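Local coordinates for genome packaging NTPase B204 (Sulfolobus turreted icosahedral virus 2, PDB 4KFU), which probably hydrolyses ATP to power the packaging of viral DNA into the capsid, as a P-loop NTPase of the FtsK-HerA superfamily, at residues 5-10 and 151-156; 37-42 and 100-105; 137-142 and 162-167; 155-160 and 186-191. All coordinates share one frame; numbering follows the deposited sequence.

Contact 1: 5-10 and 151-156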
# COMPACT_ATOMS: atom_id res chain seq x y z
N ASP A 5 5.42 -8.03 4.99
CA ASP A 5 4.27 -8.45 4.19
C ASP A 5 3.96 -7.42 3.10
O ASP A 5 4.24 -6.23 3.26
CB ASP A 5 3.02 -8.63 5.04
CG ASP A 5 2.96 -9.98 5.71
OD1 ASP A 5 3.77 -10.86 5.35
OD2 ASP A 5 2.09 -10.17 6.59
N ILE A 6 3.38 -7.90 2.01
CA ILE A 6 2.80 -7.00 1.03
C ILE A 6 1.31 -6.90 1.37
O ILE A 6 0.59 -7.92 1.42
CB ILE A 6 2.98 -7.50 -0.41
CG1 ILE A 6 4.47 -7.46 -0.78
CG2 ILE A 6 2.19 -6.63 -1.37
CD1 ILE A 6 4.84 -8.19 -2.08
N VAL A 7 0.86 -5.69 1.67
CA VAL A 7 -0.54 -5.44 2.02
C VAL A 7 -1.14 -4.51 0.99
O VAL A 7 -0.55 -3.48 0.63
CB VAL A 7 -0.68 -4.81 3.42
CG1 VAL A 7 -2.14 -4.52 3.73
CG2 VAL A 7 -0.08 -5.71 4.47
N VAL A 8 -2.31 -4.88 0.49
CA VAL A 8 -2.98 -4.08 -0.53
C VAL A 8 -4.34 -3.63 -0.01
O VAL A 8 -5.16 -4.46 0.42
CB VAL A 8 -3.12 -4.86 -1.84
CG1 VAL A 8 -3.80 -3.99 -2.91
CG2 VAL A 8 -1.73 -5.33 -2.33
N LEU A 9 -4.57 -2.32 -0.03
CA LEU A 9 -5.86 -1.79 0.39
C LEU A 9 -6.63 -1.27 -0.82
O LEU A 9 -6.11 -0.48 -1.62
CB LEU A 9 -5.67 -0.64 1.38
CG LEU A 9 -4.63 -0.79 2.47
CD1 LEU A 9 -4.60 0.51 3.27
CD2 LEU A 9 -4.94 -1.97 3.37
N VAL A 10 -7.88 -1.71 -0.95
CA VAL A 10 -8.73 -1.29 -2.06
C VAL A 10 -10.01 -0.69 -1.51
O VAL A 10 -10.71 -1.32 -0.72
CB VAL A 10 -9.11 -2.46 -2.96
CG1 VAL A 10 -9.92 -1.94 -4.16
CG2 VAL A 10 -7.85 -3.21 -3.42
N ALA A 151 0.44 -10.43 -3.20
CA ALA A 151 0.14 -9.86 -1.88
C ALA A 151 0.09 -10.95 -0.80
O ALA A 151 -0.12 -12.13 -1.11
CB ALA A 151 -1.17 -9.10 -1.94
N ASP A 152 0.28 -10.55 0.45
CA ASP A 152 0.06 -11.46 1.59
C ASP A 152 -1.30 -11.19 2.21
O ASP A 152 -1.96 -12.10 2.72
CB ASP A 152 1.14 -11.28 2.64
CG ASP A 152 2.52 -11.60 2.12
OD1 ASP A 152 2.84 -12.80 2.00
OD2 ASP A 152 3.27 -10.64 1.81
N LEU A 153 -1.70 -9.92 2.17
CA LEU A 153 -2.97 -9.47 2.73
C LEU A 153 -3.65 -8.52 1.76
O LEU A 153 -3.02 -7.60 1.24
CB LEU A 153 -2.75 -8.74 4.05
CG LEU A 153 -2.36 -9.58 5.27
CD1 LEU A 153 -2.32 -8.71 6.52
CD2 LEU A 153 -3.33 -10.74 5.48
N ILE A 154 -4.93 -8.75 1.50
CA ILE A 154 -5.69 -7.82 0.67
C ILE A 154 -6.90 -7.34 1.47
O ILE A 154 -7.70 -8.15 1.94
CB ILE A 154 -6.13 -8.45 -0.66
CG1 ILE A 154 -4.93 -9.03 -1.41
CG2 ILE A 154 -6.83 -7.42 -1.53
CD1 ILE A 154 -5.32 -9.90 -2.62
N ILE A 155 -7.01 -6.02 1.62
CA ILE A 155 -8.09 -5.43 2.38
C ILE A 155 -9.05 -4.72 1.43
O ILE A 155 -8.61 -3.96 0.56
CB ILE A 155 -7.56 -4.46 3.47
CG1 ILE A 155 -6.78 -5.25 4.53
CG2 ILE A 155 -8.70 -3.66 4.09
CD1 ILE A 155 -6.22 -4.42 5.65
N MET A 156 -10.35 -4.98 1.57
CA MET A 156 -11.33 -4.40 0.65
C MET A 156 -12.51 -3.77 1.38
O MET A 156 -13.03 -4.35 2.35
CB MET A 156 -11.83 -5.48 -0.32
CG MET A 156 -10.78 -5.91 -1.33
SD MET A 156 -11.18 -7.45 -2.17
CE MET A 156 -10.84 -8.62 -0.90
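Ile6 O is gripped by two consecutive amides, Asp152 N at 2.8 Å and Leu153 N at 3.1 Å, so the turn leading into strand 153-156 is pinned before the strand begins. Asp152 returns the grip: its OD2 takes the N-H of Ile6 at 2.7 Å, almost straight at 173°, through the anti lone pair. The carboxylates of Asp5 and Asp152 stack with planes 28° apart, Asp5 OD1 lying 3.6 Å from Asp152 OD2. The closeness of two acids is probably made tolerable by Arg127, which forms a salt bridge to OD1 of each. Beyond them runs a regular parallel ladder at the middle of the P-loop NTPase sheet, where strand 6-10 leads into the Walker A loop. Val8 carries it both ways, its N bonding to Leu153 O and its O to Ile155 N at 2.7 Å. Beta-branched valine and isoleucine suit these largely buried strands. On one face Leu9, CG anti to the carbonyl carbon, turns CD2 onto Ile155 CD1 at 3.6 Å, the two side chains lying alongside beneath helix 17-31. On the other, Val8 CG2 meets the small Ala151 CB at 3.8 Å, and Tyr148 of helix 145-150 covers Val8, Val10 and Ile154.

Contact 2: 37-42 and 100-105; sequences IIDDHN and LIIDEA. With ZN (zinc ion), chain L.
His41 and Glu104 slide past each other in opposite directions, imidazole and carboxylate planes 89° apart, just beyond the C-terminal ends of two neighbouring parallel strands of the P-loop NTPase sheet. Strand 98-102 runs into Asp103-Glu104, consistent with a Walker B motif: Asp103 lies near the magnesium ion and bonds to Tyr50 and to Ser18 of the Walker A loop. Asp39, with both carboxylate oxygens, and His41 supply two of the four zinc-binding residues, Asp73 and His108 the others; 100-105 holds the His41 ring. Glu104 bends sharply at chi2 (91°), turning its carboxylate back so that OE1 meets His41 twice: ND1 at 3.2 Å, in the ring plane and on the anti lone pair, and the backbone N of His41 at 3.3 Å, well out of the carboxylate plane. Asp103 O also crowds the ND1 edge at 2.7 Å, although the bent N-H makes that bond weak. Together with the zinc bond from NE2 at 2.1 Å, these acceptors hold the rotation of the ring; histidine suits because each nitrogen has its own task. Earlier in the strands the paired side chains are apolar: Ile38 and Ile101 lie side by side toward helix 17-31, and Ile101 bonds through N to Ile37 O and through O to Asp39 N. Ile102 CG2 rests 3.5 Å from Asp39 OD2, at the edge of the His41 ring near CE1.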
# COMPACT_ATOMS: atom_id res chain seq x y z
N ILE A 37 8.60 4.57 5.02
CA ILE A 37 8.77 5.58 3.99
C ILE A 37 7.43 5.73 3.28
O ILE A 37 6.87 4.73 2.79
CB ILE A 37 9.83 5.13 2.95
CG1 ILE A 37 11.14 4.76 3.64
CG2 ILE A 37 10.04 6.20 1.89
CD1 ILE A 37 12.13 4.05 2.73
N ILE A 38 6.90 6.95 3.23
CA ILE A 38 5.63 7.17 2.53
C ILE A 38 5.80 7.90 1.20
O ILE A 38 6.27 9.05 1.15
CB ILE A 38 4.63 7.98 3.39
CG1 ILE A 38 4.46 7.32 4.77
CG2 ILE A 38 3.30 8.11 2.68
CD1 ILE A 38 3.58 8.13 5.73
N ASP A 39 5.40 7.23 0.12
CA ASP A 39 5.36 7.81 -1.23
C ASP A 39 4.00 8.48 -1.39
O ASP A 39 2.98 7.80 -1.59
CB ASP A 39 5.58 6.69 -2.26
CG ASP A 39 5.45 7.16 -3.71
OD1 ASP A 39 5.55 8.37 -3.99
OD2 ASP A 39 5.25 6.31 -4.61
N ASP A 40 3.99 9.80 -1.28
CA ASP A 40 2.75 10.61 -1.18
C ASP A 40 2.50 11.39 -2.48
O ASP A 40 3.39 12.10 -2.98
CB ASP A 40 2.91 11.60 -0.01
CG ASP A 40 1.60 12.27 0.42
OD1 ASP A 40 0.61 12.29 -0.35
OD2 ASP A 40 1.56 12.79 1.55
N HIS A 41 1.30 11.26 -3.04
CA HIS A 41 1.00 11.91 -4.31
C HIS A 41 -0.01 13.05 -4.20
O HIS A 41 -0.30 13.73 -5.19
CB HIS A 41 0.50 10.86 -5.32
CG HIS A 41 1.44 9.70 -5.47
ND1 HIS A 41 1.28 8.52 -4.78
CD2 HIS A 41 2.57 9.56 -6.20
CE1 HIS A 41 2.26 7.69 -5.10
NE2 HIS A 41 3.06 8.31 -5.96
N ASN A 42 -0.52 13.27 -3.00
CA ASN A 42 -1.61 14.22 -2.78
C ASN A 42 -1.19 15.49 -2.07
O ASN A 42 -0.89 15.47 -0.87
CB ASN A 42 -2.73 13.56 -1.97
CG ASN A 42 -3.59 12.64 -2.80
OD1 ASN A 42 -3.32 12.42 -3.98
ND2 ASN A 42 -4.63 12.09 -2.18
N LEU A 100 7.47 0.29 3.01
CA LEU A 100 7.26 1.33 2.01
C LEU A 100 5.75 1.48 1.76
O LEU A 100 5.11 0.56 1.24
CB LEU A 100 7.98 0.96 0.70
CG LEU A 100 7.82 1.95 -0.45
CD1 LEU A 100 8.25 3.38 -0.03
CD2 LEU A 100 8.59 1.49 -1.72
N ILE A 101 5.20 2.63 2.13
CA ILE A 101 3.78 2.92 1.99
C ILE A 101 3.50 3.79 0.77
O ILE A 101 4.03 4.90 0.64
CB ILE A 101 3.23 3.65 3.23
CG1 ILE A 101 3.62 2.89 4.50
CG2 ILE A 101 1.71 3.83 3.13
CD1 ILE A 101 2.99 3.45 5.79
N ILE A 102 2.66 3.28 -0.12
CA ILE A 102 2.38 3.95 -1.38
C ILE A 102 0.89 4.20 -1.52
O ILE A 102 0.13 3.31 -1.91
CB ILE A 102 2.86 3.13 -2.58
CG1 ILE A 102 4.29 2.65 -2.34
CG2 ILE A 102 2.81 3.96 -3.88
CD1 ILE A 102 4.96 2.13 -3.57
N ASP A 103 0.47 5.41 -1.17
CA ASP A 103 -0.93 5.78 -1.39
C ASP A 103 -1.09 6.16 -2.86
O ASP A 103 -0.11 6.54 -3.51
CB ASP A 103 -1.38 6.90 -0.45
CG ASP A 103 -2.78 6.64 0.13
OD1 ASP A 103 -3.61 5.98 -0.56
OD2 ASP A 103 -3.06 7.09 1.27
N GLU A 104 -2.30 6.00 -3.39
CA GLU A 104 -2.54 6.19 -4.83
C GLU A 104 -1.56 5.35 -5.66
O GLU A 104 -0.90 5.87 -6.57
CB GLU A 104 -2.43 7.68 -5.20
CG GLU A 104 -3.29 8.63 -4.33
CD GLU A 104 -2.55 9.18 -3.09
OE1 GLU A 104 -1.30 9.23 -3.08
OE2 GLU A 104 -3.24 9.59 -2.12
N ALA A 105 -1.45 4.06 -5.34
CA ALA A 105 -0.44 3.20 -5.95
C ALA A 105 -0.61 2.97 -7.45
O ALA A 105 0.27 2.37 -8.07
CB ALA A 105 -0.32 1.86 -5.21
ZN ZN L . 5.07 7.85 -6.25

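Contact 3: 137-142 and 162-167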
# COMPACT_ATOMS: atom_id res chain seq x y z
N THR A 137 -5.32 1.67 -3.42
CA THR A 137 -5.94 2.14 -4.66
C THR A 137 -7.45 2.20 -4.53
O THR A 137 -8.01 1.67 -3.57
CB THR A 137 -5.57 1.26 -5.86
OG1 THR A 137 -5.78 2.00 -7.07
CG2 THR A 137 -6.41 -0.03 -5.87
N GLN A 138 -8.10 2.84 -5.50
CA GLN A 138 -9.53 3.12 -5.40
C GLN A 138 -10.41 2.00 -5.97
O GLN A 138 -11.41 1.64 -5.36
CB GLN A 138 -9.88 4.45 -6.07
CG GLN A 138 -8.95 5.60 -5.65
CD GLN A 138 -9.69 6.84 -5.17
OE1 GLN A 138 -9.51 7.28 -4.02
NE2 GLN A 138 -10.49 7.44 -6.05
N ARG A 139 -10.04 1.47 -7.13
CA ARG A 139 -10.78 0.36 -7.75
C ARG A 139 -9.84 -0.83 -7.91
O ARG A 139 -8.65 -0.64 -8.15
CB ARG A 139 -11.34 0.76 -9.13
CG ARG A 139 -12.17 2.07 -9.15
CD ARG A 139 -13.66 1.83 -8.99
NE ARG A 139 -14.43 3.08 -8.97
CZ ARG A 139 -15.41 3.40 -9.81
NH1 ARG A 139 -15.78 2.56 -10.78
NH2 ARG A 139 -16.04 4.57 -9.69
N VAL A 140 -10.35 -2.05 -7.77
CA VAL A 140 -9.47 -3.24 -7.85
C VAL A 140 -8.76 -3.29 -9.20
O VAL A 140 -7.57 -3.64 -9.28
CB VAL A 140 -10.26 -4.57 -7.59
CG1 VAL A 140 -11.35 -4.73 -8.60
CG2 VAL A 140 -9.34 -5.77 -7.66
N TYR A 141 -9.47 -2.89 -10.25
CA TYR A 141 -8.93 -2.98 -11.60
C TYR A 141 -7.94 -1.85 -11.98
O TYR A 141 -7.45 -1.81 -13.12
CB TYR A 141 -10.06 -3.11 -12.64
CG TYR A 141 -11.13 -2.02 -12.55
CD1 TYR A 141 -10.83 -0.70 -12.90
CD2 TYR A 141 -12.44 -2.32 -12.17
CE1 TYR A 141 -11.80 0.29 -12.84
CE2 TYR A 141 -13.41 -1.34 -12.12
CZ TYR A 141 -13.08 -0.03 -12.46
OH TYR A 141 -14.04 0.96 -12.41
N ASP A 142 -7.62 -0.98 -11.02
CA ASP A 142 -6.63 0.08 -11.24
C ASP A 142 -5.22 -0.51 -11.32
O ASP A 142 -4.34 0.10 -11.92
CB ASP A 142 -6.61 1.10 -10.10
CG ASP A 142 -7.87 1.96 -10.04
OD1 ASP A 142 -8.63 2.02 -11.02
OD2 ASP A 142 -8.06 2.59 -8.97
N PRO A 162 -19.76 -4.43 -11.03
CA PRO A 162 -19.61 -5.75 -11.68
C PRO A 162 -18.20 -6.05 -12.16
O PRO A 162 -17.74 -7.18 -11.97
CB PRO A 162 -20.58 -5.67 -12.86
CG PRO A 162 -21.61 -4.69 -12.44
CD PRO A 162 -20.87 -3.66 -11.62
N ASN A 163 -17.50 -5.09 -12.77
CA ASN A 163 -16.12 -5.35 -13.19
C ASN A 163 -15.20 -5.58 -11.99
O ASN A 163 -14.29 -6.42 -12.04
CB ASN A 163 -15.57 -4.25 -14.10
CG ASN A 163 -14.36 -4.72 -14.92
OD1 ASN A 163 -14.28 -5.91 -15.29
ND2 ASN A 163 -13.43 -3.82 -15.20
N GLU A 164 -15.42 -4.84 -10.92
CA GLU A 164 -14.66 -5.05 -9.70
C GLU A 164 -14.90 -6.44 -9.13
O GLU A 164 -13.97 -7.10 -8.72
CB GLU A 164 -15.00 -4.01 -8.64
CG GLU A 164 -14.38 -2.65 -8.88
CD GLU A 164 -14.30 -1.81 -7.59
OE1 GLU A 164 -15.27 -1.08 -7.31
OE2 GLU A 164 -13.27 -1.87 -6.87
N LEU A 165 -16.17 -6.85 -9.06
CA LEU A 165 -16.51 -8.16 -8.52
C LEU A 165 -15.87 -9.29 -9.34
O LEU A 165 -15.43 -10.30 -8.80
CB LEU A 165 -18.04 -8.33 -8.46
CG LEU A 165 -18.76 -7.35 -7.54
CD1 LEU A 165 -20.28 -7.55 -7.56
CD2 LEU A 165 -18.20 -7.48 -6.12
N ARG A 166 -15.82 -9.10 -10.65
CA ARG A 166 -15.22 -10.09 -11.55
C ARG A 166 -13.71 -10.19 -11.34
O ARG A 166 -13.14 -11.29 -11.39
CB ARG A 166 -15.51 -9.73 -13.01
CG ARG A 166 -14.96 -10.73 -14.01
CD ARG A 166 -15.21 -10.30 -15.46
NE ARG A 166 -14.63 -8.99 -15.77
CZ ARG A 166 -13.35 -8.78 -16.06
NH1 ARG A 166 -12.49 -9.80 -16.07
NH2 ARG A 166 -12.92 -7.55 -16.33
N TRP A 167 -13.06 -9.05 -11.12
CA TRP A 167 -11.63 -9.03 -10.85
C TRP A 167 -11.34 -9.70 -9.52
O TRP A 167 -10.39 -10.47 -9.39
CB TRP A 167 -11.14 -7.58 -10.77
CG TRP A 167 -10.61 -7.05 -12.04
CD1 TRP A 167 -11.30 -6.87 -13.20
CD2 TRP A 167 -9.27 -6.62 -12.29
NE1 TRP A 167 -10.46 -6.34 -14.16
CE2 TRP A 167 -9.21 -6.18 -13.62
CE3 TRP A 167 -8.12 -6.54 -11.50
CZ2 TRP A 167 -8.04 -5.68 -14.20
CZ3 TRP A 167 -6.96 -6.06 -12.07
CH2 TRP A 167 -6.93 -5.63 -13.41
O HOH W 1 -13.19 -0.31 -4.67
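Glu164 makes the direct hydrogen bond between the two segments: the N-H of Val140 reaches its OE2 at 3.1 Å, on the anti side but 30° out of the carboxylate plane. The extended glutamate chain suits this task, since it carries the charge from the helix across to the loop backbone. A water 2.7 Å from OE2 also lies close to Gln138 O, while OE1 is taken by Thr159. The Arg139 side chain crosses that of Glu164 at about a right angle, its CD 3.7 Å from Glu164 OE1; the oxygen lies well off the guanidinium plane, so the attraction is one of charge alone. The loop follows strand 131-137 and tightens into a 3-10 turn at 140-142, and in this P-loop NTPase it starts beside the nucleotide, with Gln138 in the AMPPCP pocket. Within the loop Asp142 OD2 accepts from both Thr137 OG1 and Arg139 N, folding the chain back on itself. Aromatic contacts hold the far end. Tyr141 CA sits over the six-membered ring of Trp167, 3.5 Å from its centroid and almost on the ring normal, a CH-pi contact. The rotamer of Tyr141, with CG between backbone N and carbonyl carbon (chi1 54°), sets CB over the same indole face and presents the phenol edge to it in a T-shaped pair, planes at 67°. Apolar packing adds Val140, whose CG1 touches Trp167 CB at 3.6 Å and also meets Glu164 CG, the aliphatic part of the acid.

Contact 4: 155-160 and 186-191. With ACP (phosphomethylphosphonic acid adenylate ester), chain E.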
# COMPACT_ATOMS: atom_id res chain seq x y z
N ILE A 155 -7.01 -6.02 1.62
CA ILE A 155 -8.09 -5.43 2.38
C ILE A 155 -9.05 -4.72 1.43
O ILE A 155 -8.61 -3.96 0.56
CB ILE A 155 -7.56 -4.46 3.47
CG1 ILE A 155 -6.78 -5.25 4.53
CG2 ILE A 155 -8.70 -3.66 4.09
CD1 ILE A 155 -6.22 -4.42 5.65
N MET A 156 -10.35 -4.98 1.57
CA MET A 156 -11.33 -4.40 0.65
C MET A 156 -12.51 -3.77 1.38
O MET A 156 -13.03 -4.35 2.35
CB MET A 156 -11.83 -5.48 -0.32
CG MET A 156 -10.78 -5.91 -1.33
SD MET A 156 -11.18 -7.45 -2.17
CE MET A 156 -10.84 -8.62 -0.90
N PHE A 157 -12.92 -2.59 0.92
CA PHE A 157 -14.15 -1.95 1.42
C PHE A 157 -15.29 -2.23 0.44
O PHE A 157 -15.08 -2.86 -0.58
CB PHE A 157 -13.96 -0.44 1.60
CG PHE A 157 -12.98 -0.08 2.70
CD1 PHE A 157 -13.44 0.36 3.94
CD2 PHE A 157 -11.61 -0.20 2.51
CE1 PHE A 157 -12.54 0.69 4.97
CE2 PHE A 157 -10.70 0.13 3.54
CZ PHE A 157 -11.18 0.57 4.77
N TYR A 158 -16.48 -1.72 0.75
CA TYR A 158 -17.68 -2.01 -0.02
C TYR A 158 -17.54 -1.80 -1.53
O TYR A 158 -17.04 -0.76 -1.98
CB TYR A 158 -18.86 -1.17 0.49
CG TYR A 158 -20.01 -1.11 -0.50
CD1 TYR A 158 -20.96 -2.13 -0.55
CD2 TYR A 158 -20.14 -0.04 -1.38
CE1 TYR A 158 -22.00 -2.10 -1.48
CE2 TYR A 158 -21.19 0.01 -2.31
CZ TYR A 158 -22.11 -1.02 -2.35
OH TYR A 158 -23.15 -0.98 -3.27
N THR A 159 -18.00 -2.77 -2.31
CA THR A 159 -18.30 -2.53 -3.71
C THR A 159 -19.31 -3.52 -4.27
O THR A 159 -19.36 -4.67 -3.84
CB THR A 159 -17.03 -2.53 -4.60
OG1 THR A 159 -17.40 -2.14 -5.93
CG2 THR A 159 -16.39 -3.91 -4.63
N ARG A 160 -20.12 -3.07 -5.23
CA ARG A 160 -20.96 -3.97 -6.02
C ARG A 160 -20.77 -3.71 -7.51
O ARG A 160 -21.58 -4.15 -8.32
CB ARG A 160 -22.44 -3.85 -5.64
CG ARG A 160 -22.74 -4.38 -4.27
CD ARG A 160 -24.21 -4.35 -3.95
NE ARG A 160 -24.44 -4.82 -2.59
CZ ARG A 160 -25.61 -5.25 -2.13
NH1 ARG A 160 -26.67 -5.27 -2.93
NH2 ARG A 160 -25.71 -5.64 -0.87
N TYR A 186 -17.21 1.97 6.48
CA TYR A 186 -15.97 1.81 7.24
C TYR A 186 -15.68 0.37 7.69
O TYR A 186 -14.62 0.12 8.28
CB TYR A 186 -15.92 2.76 8.43
CG TYR A 186 -16.21 4.19 8.07
CD1 TYR A 186 -15.65 4.78 6.94
CD2 TYR A 186 -17.07 4.95 8.85
CE1 TYR A 186 -15.93 6.10 6.61
CE2 TYR A 186 -17.35 6.28 8.53
CZ TYR A 186 -16.77 6.84 7.40
OH TYR A 186 -17.04 8.15 7.07
N HIS A 187 -16.59 -0.56 7.40
CA HIS A 187 -16.31 -1.98 7.61
C HIS A 187 -15.40 -2.44 6.48
O HIS A 187 -15.47 -1.92 5.37
CB HIS A 187 -17.60 -2.82 7.59
CG HIS A 187 -18.48 -2.60 8.78
ND1 HIS A 187 -19.03 -1.37 9.09
CD2 HIS A 187 -18.92 -3.46 9.73
CE1 HIS A 187 -19.76 -1.48 10.18
NE2 HIS A 187 -19.71 -2.75 10.59
N PHE A 188 -14.54 -3.41 6.75
CA PHE A 188 -13.68 -3.95 5.69
C PHE A 188 -13.45 -5.45 5.78
O PHE A 188 -13.53 -6.06 6.85
CB PHE A 188 -12.34 -3.20 5.62
CG PHE A 188 -11.58 -3.15 6.93
CD1 PHE A 188 -11.88 -2.19 7.90
CD2 PHE A 188 -10.52 -4.02 7.16
CE1 PHE A 188 -11.16 -2.14 9.10
CE2 PHE A 188 -9.79 -3.97 8.35
CZ PHE A 188 -10.11 -3.03 9.32
N LEU A 189 -13.16 -6.04 4.63
CA LEU A 189 -12.84 -7.46 4.54
C LEU A 189 -11.32 -7.64 4.44
O LEU A 189 -10.64 -6.94 3.70
CB LEU A 189 -13.53 -8.04 3.30
CG LEU A 189 -13.42 -9.50 2.91
CD1 LEU A 189 -14.68 -9.88 2.15
CD2 LEU A 189 -12.21 -9.77 2.05
N ILE A 190 -10.79 -8.59 5.20
CA ILE A 190 -9.37 -8.89 5.16
C ILE A 190 -9.19 -10.30 4.61
O ILE A 190 -9.59 -11.26 5.26
CB ILE A 190 -8.76 -8.85 6.57
CG1 ILE A 190 -8.99 -7.48 7.21
CG2 ILE A 190 -7.28 -9.20 6.51
CD1 ILE A 190 -8.72 -7.47 8.70
N TYR A 191 -8.59 -10.40 3.43
CA TYR A 191 -8.27 -11.69 2.83
C TYR A 191 -6.79 -11.99 3.01
O TYR A 191 -5.92 -11.22 2.58
CB TYR A 191 -8.59 -11.69 1.33
CG TYR A 191 -8.33 -13.01 0.64
CD1 TYR A 191 -9.10 -14.14 0.92
CD2 TYR A 191 -7.31 -13.13 -0.29
CE1 TYR A 191 -8.85 -15.36 0.29
CE2 TYR A 191 -7.06 -14.34 -0.93
CZ TYR A 191 -7.84 -15.44 -0.64
OH TYR A 191 -7.58 -16.64 -1.28
PG ACP E . -9.14 9.99 -0.69
O1G ACP E . -9.63 9.40 -2.11
O2G ACP E . -7.66 9.44 -0.42
O3G ACP E . -9.15 11.47 -0.73
PB ACP E . -9.90 7.78 1.22
O1B ACP E . -8.34 7.55 1.50
O2B ACP E . -10.44 6.78 0.28
C3B ACP E . -10.27 9.45 0.61
PA ACP E . -10.12 8.26 4.01
O1A ACP E . -9.36 9.52 3.69
O2A ACP E . -9.45 7.12 4.75
O3A ACP E . -10.69 7.62 2.63
O5' ACP E . -11.42 8.64 4.88
C5' ACP E . -12.38 9.62 4.50
C4' ACP E . -13.13 10.06 5.76
O4' ACP E . -13.93 9.02 6.34
C3' ACP E . -12.17 10.52 6.85
O3' ACP E . -12.16 11.95 6.91
C2' ACP E . -12.73 9.98 8.14
O2' ACP E . -13.24 11.10 8.86
C1' ACP E . -13.88 9.05 7.77
N9 ACP E . -13.53 7.71 8.31
C8 ACP E . -12.79 6.78 7.67
N7 ACP E . -12.66 5.65 8.43
C5 ACP E . -13.31 5.87 9.59
C6 ACP E . -13.58 5.09 10.82
N6 ACP E . -13.09 3.85 11.01
N1 ACP E . -14.31 5.69 11.79
C2 ACP E . -14.81 6.94 11.63
N3 ACP E . -14.61 7.69 10.54
C4 ACP E . -13.89 7.22 9.49
O HOH W 2 -17.05 -0.71 3.50
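Met156 and Leu189 form a hydrogen-bonded antiparallel pair, with the N-H of each reaching the other's O; Leu189 N to Met156 O is the shorter bond, at 2.8 Å and 174°. Where the strands part, a water bridges Tyr158 N and His187 O. Apolar contacts follow the two sheet faces. Met156 bends at chi3 (-75°), bringing CE to Leu189 CD2 at 3.4 Å, closer than usual for two carbons; its flexible, unbranched chain can lie along Leu189. On the other face Ile155 CG2 touches Phe188 CD2 at 3.6 Å. The aromatic contact is less regular: Phe157 and Phe188 lie side by side, planes at 40°, and Phe188 CB stands over the Phe157 ring, 3.9 Å from its centroid, in a CH-pi contact. Just before the strand, Tyr186 lays its phenol face over the adenine, with ACP C4 3.5 Å above the ring plane and OH near the ribose at O4', so a flat ring covers one side of the base. Strand 188-192 thus joins the parallel P-loop sheet to its antiparallel edge: strand 153-156 lies on one flank and 197-201 on the other, with helix 174-179 against Met156 and Leu189, and Leu20 of helix 17-31 against Ile155 and Phe188.

How the contacts relate
Contacts 1, 2 and 4 are buried and belong to one sheet, while contact 3 is a partly buried junction of loop and helix beyond the C-terminal end of the inner strand 131-137. Contacts 1 and 4 share strand 153-156, paired in parallel with 6-10 and antiparallel with 188-192; Val10 O probably bonds to Phe157 N between them. Leu9 O and Thr137 N probably link contacts 1 and 3, and Thr159 and Glu164 tie contact 4 to contact 3. Contacts 1 and 2 are parallel pairs, one with acids where its strands begin, the other with zinc ligands, and Asp103 near magnesium, where they end. Gln138 and Tyr186 reach the same AMPPCP; Tyr158 of contact 4 touches a second.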